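Long-range contacts in HTH-type transcriptional regulator yiaJ (Escherichia coli, PDB 1YSQ), which represses transcription of the yiaKLMNOPQRS operon, whose products may be involved in using 2,3-diketo-L-gulonate, and is represented here by its C-terminal effector-binding domain: residues Thr25-Asn30 against Ile150-Ser155; Ala39-Lys44 against Gln60-Tyr65; Ile133-Phe138 against Asn164-Leu169. All coordinates share one frame; numbering follows the deposited sequence.

Interaction 1 (Thr25-Asn30 against Ile150-Ser155); sequences TGETIN and ISLSTS. With PO4 (phosphate ion), chain C.
Thr28 and Ile29 face Ser151 and Ile150 across two neighbouring antiparallel strands, 28-35 and 146-153, in the central sheet of the GAF-like IclR effector-binding domain. Ile29 and Ile150 form a non-hydrogen-bonded pair. One direct backbone bond joins the segments, from Ser151 N to Thr28 O at 3.1 Å, the donor tilted 29° from the carbonyl plane; the CA-H of Ile150 touches the same oxygen. Beyond it a water takes over, accepting from Thr28 N and lying 2.9 Å from Ser151 O.

Among the polar side chains, Ser151 OG donates to Asn30 OD1 at 2.9 Å, in the carbonyl plane and on a lone pair. At the end of the strand Ser153, the N-cap of helix 154-160, holds a phosphate probably taken from the crystallisation liquor: its N reaches PO4 O2 at 2.9 Å and its OG binds the same oxygen, while Met51 N and Leu52 N grip the ion too. Bent at chi2 (-65°), Glu27 swings its carboxylate past Leu152 CB to this ion. Its OE2 lies 2.5 Å from PO4 O3, so one acid group probably carries a proton.

Apolar contacts converge on Ile150. Its CG2 meets Glu27 CB at 3.6 Å, the two side chains crossing near a right angle; Ile29 runs alongside, CD1 to Ile150 CG1 3.8 Å; and Ile150 CD1 meets Thr25 CG2 tip to tip at 4.1 Å.

Interaction 2 (Ala39-Lys44 against Gln60-Tyr65); sequences AILIYK and QHMPLY
Ala39 O takes one hydrogen bond and one weaker CA-H...O contact from the opposite strand: it accepts from Met62 N at 2.8 Å in a nearly straight bond (N-H...O 173°) lying in the carbonyl plane, and the CA-H of His61 comes up to it at 3.4 Å from His61 CA. The return bond, Ala39 N to Met62 O, is also 2.8 Å long, so Ala39 and Met62 make a complete hydrogen-bonded pair. Two residues on, Leu41 N donates to Gln60 O at 2.9 Å, nearly along the C=O axis. Ile40 and His61, between these bonds, form the non-hydrogen-bonded pair.

Side chains sort onto the two faces of the sheet. On one, as modelled, the Met62 chain bends at chi3 (-113°) and its CE lies 3.8 Å from Leu41 CB and 3.9 Å from Ala39 CB; a first torsion of -21°, far from staggered, makes the detail of this side chain uncertain. Replacing Met62 by alanine would remove SD and CE, and is likely to leave a gap beside Ala39 and Leu41 and take a packing partner from Met69 of helix 68-75. On the other face Ile40 and His61 lie side by side and point the same way, with Ile40 CG1 4.1 Å from His61 CD2; the imidazole also stacks with the ring of His38. Leu64 CD2 lies 3.9 Å from Ala39 N.

Further along strand 38-45, Ile42 and Tyr43 both face Phe31 in a classic beta bulge. The short strand 61-63 forms an outermost strand of the antiparallel GAF-like sheet within this chain, with helix 68-75 over the face bearing Ala39 and Met62.

Interaction 3 (Ile133-Phe138 against Asn164-Leu169); sequences IAVPVF and NLLKPL
No flat group takes part where Ile133 and Val135 meet Leu165, Leu166 and Leu169; the ring of Phe138, just after the strand and away from this contact, has Pro136 CB over one face, 4.0 Å above the plane and offset toward the rim, and Phe76 packs edge-to-face with it. The contact itself is strand-to-helix packing in the GAF-like effector-binding domain: helix 162-182 lies over one face of the antiparallel sheet, the axis of its segment 164-169 inclined by 29° to that of strand 133-137.

The alternation of the strand decides which residues meet the helix. Ile133 and Val135 point toward it, while Ala134 turns away to the other face and packs on Ala68, Met69 and Ile72 of helix 68-75, so the strand is sandwiched between two helices.

Between side chains the contacts are all aliphatic. Ile133 splits its two branches: the Ile133 and Leu165 side chains cross at about a right angle, Ile133 CD1 3.8 Å from Leu165 CB, and Ile133 CG2 faces Leu166 CD1 and Leu169 CD2. In Leu166 a chi1 of 178° carries CG away from the backbone N, and CD1 comes within 3.5 Å of Val135 CG1. Val135 and Leu169 approach tip to tip, Val135 CG2 to Leu169 CG 3.7 Å. The helix is kinked at Pro168, whose nitrogen makes no bond to the preceding turn. One turn beyond Leu165, Leu169 inserts CD2 against the strand backbone, 3.4 Å from Ile133 O.

How the interactions relate
From the N terminus, helix 8-25 leads into strand 28-35, whose first residues enter interaction 1. The chain turns back into strand 38-45, and interaction 2 soon closes a short loop there with strand 61-63. This loop is nested inside the much longer one that interaction 1 closes when strand 146-153 returns beside strand 28-35. Interaction 3 opens before that return, on strand 130-137, and closes after it, on helix 162-182, so interactions 1 and 3 cross. They also touch: Ile150 N lies 2.9 Å from Ile133 O, a probable hydrogen bond. Together, interactions 1 and 2 join strands of one sheet, and interaction 3 fastens the C-terminal helix onto it.

Interaction 1 (Thr25-Asn30 against Ile150-Ser155)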
ATOM      1  N   THR A  25       3.958   5.547 -14.901  1.00 21.53           N
ATOM      2  CA  THR A  25       2.522   5.741 -14.684  1.00 20.67           C
ATOM      3  C   THR A  25       2.075   7.205 -14.621  1.00 21.07           C
ATOM      4  O   THR A  25       0.889   7.495 -14.813  1.00 21.06           O
ATOM      5  CB  THR A  25       2.066   5.057 -13.379  1.00 20.30           C
ATOM      6  OG1 THR A  25       2.700   5.706 -12.251  1.00 18.67           O
ATOM      7  CG2 THR A  25       2.528   3.582 -13.346  1.00 19.91           C
ATOM      8  N   GLY A  26       2.992   8.106 -14.272  1.00 20.94           N
ATOM      9  CA  GLY A  26       2.625   9.501 -14.037  1.00 19.89           C
ATOM     10  C   GLY A  26       1.982   9.780 -12.676  1.00 20.04           C
ATOM     11  O   GLY A  26       1.638  10.921 -12.357  1.00 19.70           O
ATOM     12  N   GLU A  27       1.808   8.737 -11.867  1.00 19.78           N
ATOM     13  CA  GLU A  27       1.014   8.814 -10.634  1.00 19.82           C
ATOM     14  C   GLU A  27       1.859   8.862  -9.365  1.00 18.95           C
ATOM     15  O   GLU A  27       3.044   8.536  -9.386  1.00 19.65           O
ATOM     16  CB  GLU A  27       0.092   7.580 -10.529  1.00 19.71           C
ATOM     17  CG  GLU A  27      -0.874   7.365 -11.698  1.00 21.27           C
ATOM     18  CD  GLU A  27      -1.919   8.464 -11.830  1.00 22.63           C
ATOM     19  OE1 GLU A  27      -1.926   9.411 -11.011  1.00 21.65           O
ATOM     20  OE2 GLU A  27      -2.744   8.389 -12.775  1.00 24.53           O
ATOM     21  N   THR A  28       1.204   9.217  -8.260  1.00 19.26           N
ATOM     22  CA  THR A  28       1.773   9.155  -6.902  1.00 19.01           C
ATOM     23  C   THR A  28       2.284   7.757  -6.574  1.00 19.09           C
ATOM     24  O   THR A  28       1.517   6.775  -6.705  1.00 19.10           O
ATOM     25  CB  THR A  28       0.687   9.479  -5.876  1.00 19.25           C
ATOM     26  OG1 THR A  28       0.194  10.820  -6.074  1.00 18.44           O
ATOM     27  CG2 THR A  28       1.274   9.457  -4.418  1.00 19.64           C
ATOM     28  N   ILE A  29       3.540   7.666  -6.130  1.00 18.15           N
ATOM     29  CA  ILE A  29       4.100   6.396  -5.682  1.00 18.46           C
ATOM     30  C   ILE A  29       4.381   6.496  -4.194  1.00 19.02           C
ATOM     31  O   ILE A  29       5.054   7.424  -3.756  1.00 19.03           O
ATOM     32  CB  ILE A  29       5.401   6.018  -6.471  1.00 18.62           C
ATOM     33  CG1 ILE A  29       5.187   6.071  -7.999  1.00 17.57           C
ATOM     34  CG2 ILE A  29       5.969   4.647  -6.011  1.00 18.45           C
ATOM     35  CD1 ILE A  29       4.010   5.252  -8.568  1.00 20.11           C
ATOM     36  N   ASN A  30       3.853   5.538  -3.426  1.00 19.33           N
ATOM     37  CA  ASN A  30       4.038   5.468  -1.970  1.00 19.69           C
ATOM     38  C   ASN A  30       4.832   4.228  -1.627  1.00 19.96           C
ATOM     39  O   ASN A  30       4.645   3.169  -2.240  1.00 19.12           O
ATOM     40  CB  ASN A  30       2.683   5.339  -1.249  1.00 20.10           C
ATOM     41  CG  ASN A  30       1.659   6.345  -1.739  1.00 20.92           C
ATOM     42  OD1 ASN A  30       0.696   6.003  -2.436  1.00 24.63           O
ATOM     43  ND2 ASN A  30       1.867   7.590  -1.386  1.00 18.15           N
ATOM     44  N   ILE A 150       0.198   2.783  -5.551  1.00 20.09           N
ATOM     45  CA  ILE A 150      -0.046   3.877  -6.488  1.00 20.39           C
ATOM     46  C   ILE A 150      -1.354   4.539  -6.080  1.00 20.83           C
ATOM     47  O   ILE A 150      -2.360   3.843  -5.912  1.00 20.87           O
ATOM     48  CB  ILE A 150      -0.176   3.347  -7.951  1.00 20.14           C
ATOM     49  CG1 ILE A 150       1.140   2.712  -8.429  1.00 21.30           C
ATOM     50  CG2 ILE A 150      -0.639   4.490  -8.882  1.00 21.01           C
ATOM     51  CD1 ILE A 150       1.056   2.004  -9.833  1.00 23.35           C
ATOM     52  N   SER A 151      -1.364   5.872  -5.924  1.00 20.91           N
ATOM     53  CA  SER A 151      -2.618   6.585  -5.652  1.00 20.81           C
ATOM     54  C   SER A 151      -3.016   7.339  -6.905  1.00 20.86           C
ATOM     55  O   SER A 151      -2.155   7.878  -7.611  1.00 21.61           O
ATOM     56  CB  SER A 151      -2.486   7.604  -4.497  1.00 21.69           C
ATOM     57  OG  SER A 151      -1.792   7.087  -3.369  1.00 23.40           O
ATOM     58  N   LEU A 152      -4.320   7.385  -7.167  1.00 21.04           N
ATOM     59  CA  LEU A 152      -4.850   8.087  -8.327  1.00 21.22           C
ATOM     60  C   LEU A 152      -6.340   8.320  -8.120  1.00 21.34           C
ATOM     61  O   LEU A 152      -6.933   7.746  -7.202  1.00 21.53           O
ATOM     62  CB  LEU A 152      -4.585   7.294  -9.620  1.00 20.75           C
ATOM     63  CG  LEU A 152      -5.362   5.998  -9.891  1.00 21.25           C
ATOM     64  CD1 LEU A 152      -5.169   5.590 -11.357  1.00 22.72           C
ATOM     65  CD2 LEU A 152      -4.956   4.856  -8.973  1.00 22.07           C
ATOM     66  N   SER A 153      -6.944   9.166  -8.957  1.00 21.54           N
ATOM     67  CA  SER A 153      -8.385   9.390  -8.884  1.00 21.52           C
ATOM     68  C   SER A 153      -9.142   8.118  -9.279  1.00 22.22           C
ATOM     69  O   SER A 153      -8.726   7.373 -10.184  1.00 21.34           O
ATOM     70  CB  SER A 153      -8.826  10.559  -9.784  1.00 22.01           C
ATOM     71  OG  SER A 153      -8.587  10.254 -11.148  1.00 20.55           O
ATOM     72  N   THR A 154     -10.260   7.881  -8.595  1.00 22.19           N
ATOM     73  CA  THR A 154     -11.114   6.740  -8.891  1.00 23.47           C
ATOM     74  C   THR A 154     -11.545   6.793 -10.360  1.00 23.94           C
ATOM     75  O   THR A 154     -11.607   5.771 -11.044  1.00 23.68           O
ATOM     76  CB  THR A 154     -12.343   6.798  -8.004  1.00 23.23           C
ATOM     77  OG1 THR A 154     -11.917   6.863  -6.638  1.00 23.85           O
ATOM     78  CG2 THR A 154     -13.143   5.489  -8.109  1.00 23.24           C
ATOM     79  N   SER A 155     -11.817   8.014 -10.807  1.00 25.50           N
ATOM     80  CA  SER A 155     -12.196   8.303 -12.173  1.00 27.02           C
ATOM     81  C   SER A 155     -11.141   7.785 -13.146  1.00 27.06           C
ATOM     82  O   SER A 155     -11.468   7.079 -14.116  1.00 26.86           O
ATOM     83  CB  SER A 155     -12.359   9.807 -12.333  1.00 27.47           C
ATOM     84  OG  SER A 155     -13.098  10.061 -13.496  1.00 33.48           O
TER
HETATM   85  P   PO4 C 302      -4.870  11.121 -11.982  1.00 25.89           P
HETATM   86  O1  PO4 C 302      -5.247  12.473 -12.526  1.00 27.20           O
HETATM   87  O2  PO4 C 302      -6.072  10.485 -11.359  1.00 24.50           O
HETATM   88  O3  PO4 C 302      -4.307  10.331 -13.124  1.00 28.04           O
HETATM   89  O4  PO4 C 302      -3.783  11.252 -10.932  1.00 25.03           O
HETATM   90  O   HOH W   1      -1.535  10.674  -8.264  1.00 20.85           O

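Interaction 2 (Ala39-Lys44 against Gln60-Tyr65)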
ATOM      1  N   ALA A  39       1.146   1.502   9.177  1.00 21.26           N
ATOM      2  CA  ALA A  39       2.155   1.599   8.127  1.00 21.34           C
ATOM      3  C   ALA A  39       2.861   2.951   8.319  1.00 22.28           C
ATOM      4  O   ALA A  39       2.228   3.920   8.750  1.00 23.32           O
ATOM      5  CB  ALA A  39       1.492   1.515   6.720  1.00 21.21           C
ATOM      6  N   ILE A  40       4.164   3.006   8.050  1.00 21.98           N
ATOM      7  CA  ILE A  40       4.887   4.280   8.050  1.00 21.24           C
ATOM      8  C   ILE A  40       5.240   4.619   6.623  1.00 20.44           C
ATOM      9  O   ILE A  40       5.904   3.832   5.935  1.00 19.83           O
ATOM     10  CB  ILE A  40       6.181   4.246   8.889  1.00 21.19           C
ATOM     11  CG1 ILE A  40       5.909   3.726  10.303  1.00 23.36           C
ATOM     12  CG2 ILE A  40       6.818   5.678   8.941  1.00 21.87           C
ATOM     13  CD1 ILE A  40       7.192   3.662  11.164  1.00 27.15           C
ATOM     14  N   LEU A  41       4.818   5.801   6.184  1.00 19.99           N
ATOM     15  CA  LEU A  41       5.192   6.268   4.852  1.00 20.04           C
ATOM     16  C   LEU A  41       6.632   6.751   4.857  1.00 20.76           C
ATOM     17  O   LEU A  41       6.903   7.866   5.302  1.00 21.82           O
ATOM     18  CB  LEU A  41       4.239   7.366   4.354  1.00 19.14           C
ATOM     19  CG  LEU A  41       4.372   7.707   2.867  1.00 18.48           C
ATOM     20  CD1 LEU A  41       4.210   6.426   2.018  1.00 15.96           C
ATOM     21  CD2 LEU A  41       3.324   8.733   2.464  1.00 18.07           C
ATOM     22  N   ILE A  42       7.554   5.918   4.374  1.00 20.01           N
ATOM     23  CA  ILE A  42       8.975   6.289   4.422  1.00 20.04           C
ATOM     24  C   ILE A  42       9.474   6.989   3.171  1.00 19.67           C
ATOM     25  O   ILE A  42      10.563   7.565   3.172  1.00 19.83           O
ATOM     26  CB  ILE A  42       9.864   5.075   4.800  1.00 19.88           C
ATOM     27  CG1 ILE A  42       9.773   3.961   3.735  1.00 19.60           C
ATOM     28  CG2 ILE A  42       9.483   4.576   6.216  1.00 20.47           C
ATOM     29  CD1 ILE A  42      10.777   2.813   3.946  1.00 20.58           C
ATOM     30  N   TYR A  43       8.679   6.961   2.107  1.00 19.17           N
ATOM     31  CA  TYR A  43       9.113   7.503   0.835  1.00 20.18           C
ATOM     32  C   TYR A  43       7.873   7.771  -0.004  1.00 19.73           C
ATOM     33  O   TYR A  43       6.931   6.963  -0.028  1.00 20.28           O
ATOM     34  CB  TYR A  43      10.047   6.483   0.190  1.00 20.10           C
ATOM     35  CG  TYR A  43      10.579   6.790  -1.177  1.00 22.99           C
ATOM     36  CD1 TYR A  43      11.900   7.169  -1.351  1.00 25.91           C
ATOM     37  CD2 TYR A  43       9.784   6.622  -2.312  1.00 22.13           C
ATOM     38  CE1 TYR A  43      12.418   7.409  -2.619  1.00 25.44           C
ATOM     39  CE2 TYR A  43      10.291   6.858  -3.574  1.00 24.78           C
ATOM     40  CZ  TYR A  43      11.608   7.245  -3.720  1.00 25.19           C
ATOM     41  OH  TYR A  43      12.120   7.462  -4.980  1.00 27.06           O
ATOM     42  N   LYS A  44       7.850   8.924  -0.653  1.00 18.76           N
ATOM     43  CA  LYS A  44       6.718   9.303  -1.502  1.00 19.30           C
ATOM     44  C   LYS A  44       7.174  10.145  -2.700  1.00 19.52           C
ATOM     45  O   LYS A  44       7.979  11.055  -2.544  1.00 19.28           O
ATOM     46  CB  LYS A  44       5.646  10.071  -0.698  1.00 18.74           C
ATOM     47  CG  LYS A  44       4.360  10.330  -1.488  1.00 18.21           C
ATOM     48  CD  LYS A  44       3.478  11.397  -0.843  1.00 18.81           C
ATOM     49  CE  LYS A  44       2.173  11.579  -1.652  1.00 17.86           C
ATOM     50  NZ  LYS A  44       1.435  12.876  -1.305  1.00 17.98           N
ATOM     51  N   GLN A  60       4.387   9.994   7.744  1.00 20.84           N
ATOM     52  CA  GLN A  60       3.000   9.769   8.146  1.00 20.79           C
ATOM     53  C   GLN A  60       2.797   8.340   8.686  1.00 20.26           C
ATOM     54  O   GLN A  60       3.366   7.386   8.135  1.00 20.00           O
ATOM     55  CB  GLN A  60       2.060   9.994   6.971  1.00 20.79           C
ATOM     56  CG  GLN A  60       0.573   9.895   7.321  1.00 22.71           C
ATOM     57  CD  GLN A  60      -0.305  10.240   6.134  1.00 26.23           C
ATOM     58  OE1 GLN A  60       0.098  10.044   4.991  1.00 24.62           O
ATOM     59  NE2 GLN A  60      -1.497  10.753   6.397  1.00 28.09           N
ATOM     60  N   HIS A  61       1.978   8.213   9.730  1.00 19.17           N
ATOM     61  CA  HIS A  61       1.538   6.905  10.231  1.00 19.94           C
ATOM     62  C   HIS A  61       0.124   6.646   9.749  1.00 20.35           C
ATOM     63  O   HIS A  61      -0.791   7.422  10.007  1.00 20.69           O
ATOM     64  CB  HIS A  61       1.576   6.842  11.755  1.00 20.81           C
ATOM     65  CG  HIS A  61       2.958   6.883  12.336  1.00 20.94           C
ATOM     66  ND1 HIS A  61       3.208   6.581  13.658  1.00 20.75           N
ATOM     67  CD2 HIS A  61       4.162   7.164  11.780  1.00 21.61           C
ATOM     68  CE1 HIS A  61       4.506   6.681  13.894  1.00 21.65           C
ATOM     69  NE2 HIS A  61       5.109   7.019  12.767  1.00 21.07           N
ATOM     70  N   MET A  62      -0.028   5.544   9.022  1.00 19.99           N
ATOM     71  CA  MET A  62      -1.242   5.231   8.327  1.00 19.08           C
ATOM     72  C   MET A  62      -1.910   4.013   9.097  1.00 20.97           C
ATOM     73  O   MET A  62      -1.243   2.985   9.296  1.00 20.37           O
ATOM     74  CB  MET A  62      -0.831   5.065   6.804  1.00 20.41           C
ATOM     75  CG  MET A  62       0.724   5.835   6.194  1.00  3.96           C
ATOM     76  SD  MET A  62       0.444   5.635   4.512  1.00 35.59           S
ATOM     77  CE  MET A  62       1.659   4.537   4.201  1.00 25.32           C
ATOM     78  N   PRO A  63      -3.163   4.116   9.612  1.00 21.35           N
ATOM     79  CA  PRO A  63      -3.771   2.961  10.323  1.00 21.81           C
ATOM     80  C   PRO A  63      -3.954   1.752   9.395  1.00 21.17           C
ATOM     81  O   PRO A  63      -4.243   1.921   8.203  1.00 21.62           O
ATOM     82  CB  PRO A  63      -5.153   3.469  10.763  1.00 22.30           C
ATOM     83  CG  PRO A  63      -5.070   4.968  10.688  1.00 22.86           C
ATOM     84  CD  PRO A  63      -4.099   5.259   9.555  1.00 21.79           C
ATOM     85  N   LEU A  64      -3.765   0.554   9.923  1.00 20.97           N
ATOM     86  CA  LEU A  64      -3.815  -0.649   9.080  1.00 21.11           C
ATOM     87  C   LEU A  64      -5.151  -0.848   8.357  1.00 21.47           C
ATOM     88  O   LEU A  64      -5.161  -1.273   7.200  1.00 21.27           O
ATOM     89  CB  LEU A  64      -3.479  -1.905   9.895  1.00 20.45           C
ATOM     90  CG  LEU A  64      -2.065  -1.984  10.524  1.00 21.60           C
ATOM     91  CD1 LEU A  64      -1.884  -3.330  11.219  1.00 22.61           C
ATOM     92  CD2 LEU A  64      -0.943  -1.739   9.539  1.00 20.62           C
ATOM     93  N   TYR A  65      -6.261  -0.537   9.036  1.00 22.20           N
ATOM     94  CA  TYR A  65      -7.597  -0.926   8.553  1.00 22.86           C
ATOM     95  C   TYR A  65      -8.084  -0.136   7.329  1.00 23.44           C
ATOM     96  O   TYR A  65      -8.962  -0.603   6.613  1.00 22.97           O
ATOM     97  CB  TYR A  65      -8.638  -0.837   9.685  1.00 22.76           C
ATOM     98  CG  TYR A  65      -9.172   0.564   9.895  1.00 22.94           C
ATOM     99  CD1 TYR A  65     -10.419   0.946   9.381  1.00 22.16           C
ATOM    100  CD2 TYR A  65      -8.416   1.514  10.589  1.00 23.42           C
ATOM    101  CE1 TYR A  65     -10.904   2.249   9.542  1.00 24.49           C
ATOM    102  CE2 TYR A  65      -8.888   2.816  10.775  1.00 25.11           C
ATOM    103  CZ  TYR A  65     -10.133   3.177  10.239  1.00 26.40           C
ATOM    104  OH  TYR A  65     -10.604   4.459  10.437  1.00 27.36           O
TER

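Interaction 3 (Ile133-Phe138 against Asn164-Leu169)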
ATOM      1  N   ILE A 133      -3.808   1.251  -5.383  1.00 20.89           N
ATOM      2  CA  ILE A 133      -3.497  -0.180  -5.620  1.00 19.91           C
ATOM      3  C   ILE A 133      -2.175  -0.436  -4.913  1.00 19.24           C
ATOM      4  O   ILE A 133      -1.247   0.355  -5.062  1.00 18.66           O
ATOM      5  CB  ILE A 133      -3.324  -0.488  -7.127  1.00 20.02           C
ATOM      6  CG1 ILE A 133      -4.487   0.063  -7.948  1.00 21.72           C
ATOM      7  CG2 ILE A 133      -3.197  -2.022  -7.372  1.00 19.46           C
ATOM      8  CD1 ILE A 133      -4.135   0.241  -9.431  1.00 23.74           C
ATOM      9  N   ALA A 134      -2.078  -1.533  -4.161  1.00 17.89           N
ATOM     10  CA  ALA A 134      -0.883  -1.787  -3.355  1.00 17.66           C
ATOM     11  C   ALA A 134      -0.428  -3.243  -3.505  1.00 17.86           C
ATOM     12  O   ALA A 134      -1.247  -4.141  -3.787  1.00 18.43           O
ATOM     13  CB  ALA A 134      -1.158  -1.462  -1.882  1.00 17.03           C
ATOM     14  N   VAL A 135       0.877  -3.459  -3.345  1.00 18.72           N
ATOM     15  CA  VAL A 135       1.480  -4.789  -3.382  1.00 18.51           C
ATOM     16  C   VAL A 135       2.515  -4.956  -2.250  1.00 19.01           C
ATOM     17  O   VAL A 135       3.106  -3.980  -1.791  1.00 18.53           O
ATOM     18  CB  VAL A 135       2.184  -5.089  -4.746  1.00 19.05           C
ATOM     19  CG1 VAL A 135       1.175  -5.216  -5.882  1.00 19.13           C
ATOM     20  CG2 VAL A 135       3.263  -4.038  -5.064  1.00 19.15           C
ATOM     21  N   PRO A 136       2.740  -6.192  -1.808  1.00 19.41           N
ATOM     22  CA  PRO A 136       3.803  -6.492  -0.833  1.00 19.42           C
ATOM     23  C   PRO A 136       5.205  -6.474  -1.444  1.00 20.01           C
ATOM     24  O   PRO A 136       5.345  -6.720  -2.640  1.00 20.03           O
ATOM     25  CB  PRO A 136       3.457  -7.917  -0.380  1.00 19.99           C
ATOM     26  CG  PRO A 136       2.766  -8.539  -1.603  1.00 18.73           C
ATOM     27  CD  PRO A 136       1.963  -7.399  -2.175  1.00 19.41           C
ATOM     28  N   VAL A 137       6.219  -6.154  -0.627  1.00 19.58           N
ATOM     29  CA  VAL A 137       7.625  -6.378  -0.964  1.00 20.24           C
ATOM     30  C   VAL A 137       8.053  -7.484  -0.005  1.00 21.15           C
ATOM     31  O   VAL A 137       8.029  -7.297   1.208  1.00 21.06           O
ATOM     32  CB  VAL A 137       8.498  -5.116  -0.730  1.00 21.44           C
ATOM     33  CG1 VAL A 137      10.012  -5.423  -0.916  1.00 20.81           C
ATOM     34  CG2 VAL A 137       8.039  -3.985  -1.638  1.00 20.97           C
ATOM     35  N   PHE A 138       8.377  -8.654  -0.539  1.00 21.76           N
ATOM     36  CA  PHE A 138       8.672  -9.798   0.324  1.00 23.11           C
ATOM     37  C   PHE A 138      10.143  -9.812   0.734  1.00 24.24           C
ATOM     38  O   PHE A 138      11.012  -9.452  -0.071  1.00 24.19           O
ATOM     39  CB  PHE A 138       8.334 -11.110  -0.414  1.00 22.92           C
ATOM     40  CG  PHE A 138       6.852 -11.347  -0.593  1.00 22.65           C
ATOM     41  CD1 PHE A 138       6.057 -11.734   0.490  1.00 21.42           C
ATOM     42  CD2 PHE A 138       6.261 -11.201  -1.853  1.00 22.45           C
ATOM     43  CE1 PHE A 138       4.675 -11.967   0.328  1.00 21.61           C
ATOM     44  CE2 PHE A 138       4.884 -11.426  -2.036  1.00 22.81           C
ATOM     45  CZ  PHE A 138       4.089 -11.813  -0.925  1.00 20.96           C
ATOM     46  N   ASN A 164      -4.274  -3.332 -15.346  1.00 27.43           N
ATOM     47  CA  ASN A 164      -3.351  -2.627 -16.220  1.00 27.31           C
ATOM     48  C   ASN A 164      -2.227  -1.952 -15.431  1.00 27.33           C
ATOM     49  O   ASN A 164      -1.061  -2.043 -15.818  1.00 27.38           O
ATOM     50  CB  ASN A 164      -4.087  -1.613 -17.105  1.00 27.84           C
ATOM     51  CG  ASN A 164      -4.891  -2.283 -18.215  1.00 29.09           C
ATOM     52  OD1 ASN A 164      -4.571  -3.394 -18.648  1.00 33.76           O
ATOM     53  ND2 ASN A 164      -5.949  -1.625 -18.662  1.00 27.03           N
ATOM     54  N   LEU A 165      -2.579  -1.292 -14.325  1.00 25.72           N
ATOM     55  CA  LEU A 165      -1.594  -0.614 -13.491  1.00 25.59           C
ATOM     56  C   LEU A 165      -0.888  -1.580 -12.534  1.00 24.76           C
ATOM     57  O   LEU A 165       0.260  -1.359 -12.146  1.00 24.16           O
ATOM     58  CB  LEU A 165      -2.265   0.512 -12.699  1.00 25.95           C
ATOM     59  CG  LEU A 165      -2.496   1.830 -13.436  1.00 28.90           C
ATOM     60  CD1 LEU A 165      -3.365   2.754 -12.577  1.00 31.92           C
ATOM     61  CD2 LEU A 165      -1.158   2.521 -13.790  1.00 29.68           C
ATOM     62  N   LEU A 166      -1.576  -2.656 -12.158  1.00 23.93           N
ATOM     63  CA  LEU A 166      -1.011  -3.617 -11.223  1.00 23.84           C
ATOM     64  C   LEU A 166       0.241  -4.292 -11.795  1.00 23.73           C
ATOM     65  O   LEU A 166       1.194  -4.594 -11.069  1.00 23.58           O
ATOM     66  CB  LEU A 166      -2.077  -4.650 -10.805  1.00 23.60           C
ATOM     67  CG  LEU A 166      -1.707  -5.786  -9.860  1.00 24.58           C
ATOM     68  CD1 LEU A 166      -1.114  -5.240  -8.569  1.00 22.55           C
ATOM     69  CD2 LEU A 166      -2.952  -6.613  -9.548  1.00 24.97           C
ATOM     70  N   LYS A 167       0.247  -4.511 -13.105  1.00 23.34           N
ATOM     71  CA  LYS A 167       1.395  -5.159 -13.727  1.00 24.33           C
ATOM     72  C   LYS A 167       2.759  -4.463 -13.482  1.00 23.27           C
ATOM     73  O   LYS A 167       3.658  -5.110 -12.946  1.00 23.28           O
ATOM     74  CB  LYS A 167       1.149  -5.445 -15.204  1.00 24.33           C
ATOM     75  CG  LYS A 167       2.169  -6.399 -15.789  1.00 28.22           C
ATOM     76  CD  LYS A 167       1.856  -6.674 -17.236  1.00 33.97           C
ATOM     77  CE  LYS A 167       3.101  -6.547 -18.075  1.00 36.53           C
ATOM     78  NZ  LYS A 167       3.571  -7.901 -18.429  1.00 40.03           N
ATOM     79  N   PRO A 168       2.943  -3.195 -13.864  1.00 22.73           N
ATOM     80  CA  PRO A 168       4.213  -2.503 -13.568  1.00 22.38           C
ATOM     81  C   PRO A 168       4.434  -2.308 -12.067  1.00 21.99           C
ATOM     82  O   PRO A 168       5.573  -2.321 -11.605  1.00 21.85           O
ATOM     83  CB  PRO A 168       4.069  -1.141 -14.280  1.00 22.92           C
ATOM     84  CG  PRO A 168       2.590  -0.966 -14.486  1.00 22.60           C
ATOM     85  CD  PRO A 168       2.026  -2.347 -14.655  1.00 23.28           C
ATOM     86  N   LEU A 169       3.352  -2.127 -11.312  1.00 21.61           N
ATOM     87  CA  LEU A 169       3.451  -1.965  -9.855  1.00 21.31           C
ATOM     88  C   LEU A 169       4.053  -3.229  -9.243  1.00 20.93           C
ATOM     89  O   LEU A 169       4.979  -3.166  -8.420  1.00 20.45           O
ATOM     90  CB  LEU A 169       2.057  -1.717  -9.251  1.00 20.99           C
ATOM     91  CG  LEU A 169       1.982  -1.737  -7.713  1.00 21.21           C
ATOM     92  CD1 LEU A 169       2.907  -0.704  -7.068  1.00 20.34           C
ATOM     93  CD2 LEU A 169       0.552  -1.519  -7.282  1.00 21.45           C
TER